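Local coordinates for protein pectinesterase (Sitophilus oryzae, PDB 4PMH) that hydrolyses the methyl esters of pectin to release methanol, and probably helps the rice weevil digest plant cell walls, at residues A[19-24]-A[262-267]; A[57-62]-A[81-86]. All coordinates share one frame; numbering follows the deposited sequence.

Interaction 1: residues A[19-24]-A[262-267]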
# COMPACT_ATOMS: atom_id res chain seq x y z
N ASN A 19 7.65 -10.80 20.52
CA ASN A 19 8.95 -11.27 20.00
C ASN A 19 8.84 -12.04 18.67
O ASN A 19 9.84 -12.20 17.96
CB ASN A 19 9.70 -12.13 21.03
CG ASN A 19 10.05 -11.38 22.30
OD1 ASN A 19 9.69 -11.81 23.41
ND2 ASN A 19 10.74 -10.27 22.16
N TYR A 20 7.64 -12.51 18.32
CA TYR A 20 7.45 -13.21 17.05
C TYR A 20 7.21 -12.23 15.90
O TYR A 20 7.11 -12.66 14.75
CB TYR A 20 6.29 -14.21 17.10
CG TYR A 20 6.29 -15.09 18.33
CD1 TYR A 20 7.48 -15.61 18.85
CD2 TYR A 20 5.09 -15.39 18.99
CE1 TYR A 20 7.48 -16.41 19.99
CE2 TYR A 20 5.08 -16.18 20.12
CZ TYR A 20 6.27 -16.70 20.62
OH TYR A 20 6.24 -17.49 21.76
N PHE A 21 7.09 -10.93 16.20
CA PHE A 21 6.72 -9.94 15.19
C PHE A 21 7.66 -8.77 15.22
O PHE A 21 7.50 -7.83 16.01
CB PHE A 21 5.29 -9.48 15.43
CG PHE A 21 4.32 -10.60 15.43
CD1 PHE A 21 3.93 -11.18 14.24
CD2 PHE A 21 3.84 -11.11 16.62
CE1 PHE A 21 3.02 -12.22 14.23
CE2 PHE A 21 2.94 -12.16 16.63
CZ PHE A 21 2.53 -12.71 15.43
N THR A 22 8.64 -8.82 14.34
CA THR A 22 9.71 -7.86 14.28
C THR A 22 10.03 -7.67 12.79
O THR A 22 9.60 -8.48 11.95
CB THR A 22 10.97 -8.40 14.99
OG1 THR A 22 11.52 -9.48 14.23
CG2 THR A 22 10.64 -8.89 16.39
N THR A 23 10.82 -6.66 12.45
CA THR A 23 11.22 -6.47 11.06
C THR A 23 11.88 -7.73 10.51
O THR A 23 11.59 -8.15 9.39
CB THR A 23 12.19 -5.28 10.85
OG1 THR A 23 13.42 -5.55 11.55
CG2 THR A 23 11.58 -3.96 11.32
N ALA A 24 12.75 -8.33 11.31
CA ALA A 24 13.48 -9.53 10.90
C ALA A 24 12.54 -10.70 10.61
O ALA A 24 12.76 -11.52 9.73
CB ALA A 24 14.48 -9.91 11.98
N HIS A 262 -3.18 -18.68 5.58
CA HIS A 262 -2.00 -19.50 5.82
C HIS A 262 -0.74 -18.67 5.85
O HIS A 262 0.35 -19.18 6.14
CB HIS A 262 -1.94 -20.60 4.76
CG HIS A 262 -3.20 -21.41 4.69
ND1 HIS A 262 -3.34 -22.63 5.32
CD2 HIS A 262 -4.40 -21.13 4.13
CE1 HIS A 262 -4.57 -23.08 5.13
NE2 HIS A 262 -5.23 -22.20 4.41
N LYS A 263 -0.87 -17.37 5.58
CA LYS A 263 0.26 -16.44 5.65
C LYS A 263 0.31 -15.85 7.06
O LYS A 263 -0.64 -15.20 7.50
CB LYS A 263 0.11 -15.34 4.58
CG LYS A 263 1.40 -14.59 4.27
CD LYS A 263 1.21 -13.45 3.25
CE LYS A 263 1.25 -13.91 1.81
NZ LYS A 263 1.54 -12.81 0.85
N MET A 264 1.44 -16.05 7.73
CA MET A 264 1.68 -15.53 9.07
C MET A 264 1.88 -14.01 9.08
O MET A 264 1.44 -13.31 9.99
CB MET A 264 2.96 -16.17 9.64
CG MET A 264 2.79 -17.03 10.87
SD MET A 264 4.33 -17.05 11.83
CE MET A 264 3.81 -16.37 13.40
N TYR A 265 2.62 -13.53 8.08
CA TYR A 265 3.07 -12.16 8.02
C TYR A 265 2.32 -11.34 6.98
O TYR A 265 2.59 -11.44 5.79
CB TYR A 265 4.58 -12.14 7.72
CG TYR A 265 5.36 -12.92 8.76
CD1 TYR A 265 5.46 -12.45 10.05
CD2 TYR A 265 5.93 -14.15 8.46
CE1 TYR A 265 6.15 -13.16 11.03
CE2 TYR A 265 6.61 -14.87 9.43
CZ TYR A 265 6.71 -14.38 10.71
OH TYR A 265 7.38 -15.09 11.68
N GLY A 266 1.38 -10.52 7.47
CA GLY A 266 0.70 -9.54 6.63
C GLY A 266 1.39 -8.20 6.75
O GLY A 266 2.53 -8.04 6.32
N TYR A 267 0.71 -7.25 7.37
CA TYR A 267 1.22 -5.88 7.48
C TYR A 267 1.85 -5.65 8.87
O TYR A 267 1.29 -6.04 9.88
CB TYR A 267 0.09 -4.89 7.19
CG TYR A 267 -0.41 -4.84 5.76
CD1 TYR A 267 0.33 -5.37 4.70
CD2 TYR A 267 -1.62 -4.20 5.45
CE1 TYR A 267 -0.12 -5.28 3.38
CE2 TYR A 267 -2.07 -4.10 4.15
CZ TYR A 267 -1.32 -4.66 3.12
OH TYR A 267 -1.76 -4.54 1.83
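Phe21 meets Met264 and Tyr265 through its ring atoms CD1 and CE1, and these three residues carry most of a small apolar contact. The ring carbon CE1 of Phe21 lies 4.3 Å from the terminal methyl CE of Met264, while its neighbour CD1 stands 4.4 Å from CE1 of Tyr265. The CB of Tyr20 sits 3.9 Å above one face of the Phe21 ring, toward its rim. Tyr265 has a similar cover from its own neighbour, the CB of Met264, 3.8 Å above its ring plane. With CG anti to the carbonyl carbon (chi1 -57°), the Tyr265 ring is carried up close to 19-24, and the backbone O of Tyr20 faces its edge, in the ring plane, 3.9 Å from CE1. No hydrogen bond crosses between the segments; the join rests on van der Waals packing, with Phe21 buried and Met264 and Tyr265 partly exposed. Beyond it, Tyr26 of helix 23-27 meets the Tyr265 ring edge-to-face, and Thr22 caps the start of that helix through Thr25 N. Phe21 also packs on Gln311 and Ile313 of strand 311-315, so the N-terminal segment is laid against the parallel beta-helix beside the loop that leads into strand 267-270.

Interaction 2: residues A[57-62]-A[81-86]; sequences AAINAG and YIPNTK. Unlike the reference sequence in segment 57-62: Ala61 (reference Thr).
Ile59 projects from helix 51-61 onto the chain leaving strand 80-82, where Pro83 and Thr85 receive it and Ile82 adds a lighter touch. Its CD1 presses on the proline ring, 3.4 Å from Pro83 CD, closer than usual for two carbons, and 3.7 Å from Pro83 CG. The same methyl lies 4.2 Å from Ile82 CG2. The other branch, CG2, turns to Thr85, 3.8 Å from OG1 and 3.9 Å from CB, while Thr85 CG2 comes 4.0 Å from Ile59 CG1. With CG1 anti to the carbonyl carbon (chi1 -67°) and CG2 anti to the backbone N, the CD1 end of one branch lands on Pro83 while CG2 lies by Thr85. A water spans the polar margin: it donates to Ile59 O at 3.0 Å and also bonds to Thr85 OG1, a hydroxyl that is hydrogen-bonded to Val87 N as well. Further out, Leu89 of strand 89-93 packs on both Ile59 and Ile82, and Met133 of helix 131-138 touches Pro83. Helix 51-61 also packs on strand 42-44, an outermost strand of the parallel beta-helix, so Ile59 joins a helix at that end to the turn after strand 80-82. Cut back to an alanine, Ile59 would lose both branches, which would probably open a gap beside the proline ring and take away the apolar contact that Thr85 has on the helix side. The chemistry is thus chiefly apolar, with no direct hydrogen bond between the segments; the polar link passes through water.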
# COMPACT_ATOMS: atom_id res chain seq x y z
N ALA A 57 13.86 1.65 -21.47
CA ALA A 57 15.28 1.54 -21.83
C ALA A 57 16.03 0.61 -20.89
O ALA A 57 16.77 -0.26 -21.33
CB ALA A 57 15.95 2.92 -21.85
N ALA A 58 15.81 0.80 -19.59
CA ALA A 58 16.46 -0.01 -18.55
C ALA A 58 16.06 -1.50 -18.64
O ALA A 58 16.90 -2.39 -18.55
CB ALA A 58 16.15 0.55 -17.17
N ILE A 59 14.76 -1.76 -18.83
CA ILE A 59 14.29 -3.14 -18.93
C ILE A 59 14.81 -3.81 -20.21
O ILE A 59 15.34 -4.94 -20.14
CB ILE A 59 12.76 -3.20 -18.87
CG1 ILE A 59 12.30 -2.78 -17.48
CG2 ILE A 59 12.27 -4.62 -19.23
CD1 ILE A 59 10.81 -2.83 -17.27
N ASN A 60 14.70 -3.12 -21.34
CA ASN A 60 15.10 -3.67 -22.64
C ASN A 60 16.61 -3.96 -22.69
O ASN A 60 17.03 -4.92 -23.33
CB ASN A 60 14.73 -2.74 -23.79
CG ASN A 60 13.23 -2.65 -24.03
OD1 ASN A 60 12.46 -3.59 -23.78
ND2 ASN A 60 12.79 -1.50 -24.52
N ALA A 61 17.41 -3.19 -21.97
CA ALA A 61 18.86 -3.39 -22.00
C ALA A 61 19.28 -4.62 -21.24
O ALA A 61 20.39 -5.10 -21.43
CB ALA A 61 19.59 -2.18 -21.48
N GLY A 62 18.41 -5.12 -20.36
CA GLY A 62 18.63 -6.39 -19.70
C GLY A 62 19.77 -6.35 -18.71
O GLY A 62 20.16 -5.28 -18.26
N TYR A 81 4.67 1.99 -15.55
CA TYR A 81 4.39 0.57 -15.51
C TYR A 81 5.72 -0.15 -15.53
O TYR A 81 6.52 0.04 -16.47
CB TYR A 81 3.56 0.10 -16.70
CG TYR A 81 2.09 0.50 -16.73
CD1 TYR A 81 1.48 1.16 -15.68
CD2 TYR A 81 1.29 0.17 -17.83
CE1 TYR A 81 0.15 1.51 -15.73
CE2 TYR A 81 -0.06 0.49 -17.88
CZ TYR A 81 -0.62 1.17 -16.83
OH TYR A 81 -1.95 1.52 -16.88
N ILE A 82 5.97 -0.95 -14.50
CA ILE A 82 7.15 -1.83 -14.46
C ILE A 82 6.68 -3.26 -14.66
O ILE A 82 6.19 -3.87 -13.73
CB ILE A 82 7.95 -1.77 -13.14
CG1 ILE A 82 8.10 -0.35 -12.60
CG2 ILE A 82 9.29 -2.48 -13.33
CD1 ILE A 82 9.08 0.55 -13.30
N PRO A 83 6.80 -3.80 -15.89
CA PRO A 83 6.45 -5.19 -16.14
C PRO A 83 7.49 -6.14 -15.55
O PRO A 83 8.59 -5.71 -15.23
CB PRO A 83 6.43 -5.27 -17.66
CG PRO A 83 7.48 -4.31 -18.07
CD PRO A 83 7.41 -3.18 -17.08
N ASN A 84 7.15 -7.41 -15.45
CA ASN A 84 8.07 -8.40 -14.86
C ASN A 84 9.38 -8.42 -15.65
O ASN A 84 9.36 -8.42 -16.88
CB ASN A 84 7.43 -9.79 -14.83
CG ASN A 84 8.05 -10.70 -13.77
OD1 ASN A 84 9.11 -10.43 -13.21
ND2 ASN A 84 7.38 -11.80 -13.49
N THR A 85 10.50 -8.37 -14.94
CA THR A 85 11.82 -8.33 -15.54
C THR A 85 12.83 -8.78 -14.49
O THR A 85 12.55 -8.69 -13.32
CB THR A 85 12.20 -6.91 -16.03
OG1 THR A 85 13.57 -6.88 -16.44
CG2 THR A 85 12.03 -5.85 -14.92
N LYS A 86 13.98 -9.26 -14.93
CA LYS A 86 15.06 -9.64 -14.00
C LYS A 86 16.03 -8.49 -13.78
O LYS A 86 16.97 -8.62 -13.00
CB LYS A 86 15.87 -10.84 -14.54
CG LYS A 86 15.05 -12.03 -15.04
CD LYS A 86 14.12 -12.57 -13.97
CE LYS A 86 13.67 -14.00 -14.29
NZ LYS A 86 14.70 -15.01 -13.87
O HOH W 1 14.30 -7.56 -19.01

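How the interactions relate
Starting from the N terminus, segment 19-24 comes first, but its partner 262-267 does not follow until 238 residues later, so interaction 1 closes a loop holding much of the parallel beta-helix. Interaction 2 is nested inside that loop: the chain runs through helix 51-61, passes strands 67-71 and 74-76, and returns at strand 80-82, closing a short loop near the early strands. The nested contact fastens a helix to these first turns, whereas the enclosing one brings the N-terminal region to later strands, near 267-270 and 311-315. Their centres are 31 Å apart and their nearest atoms about 16 Å, so they do not touch.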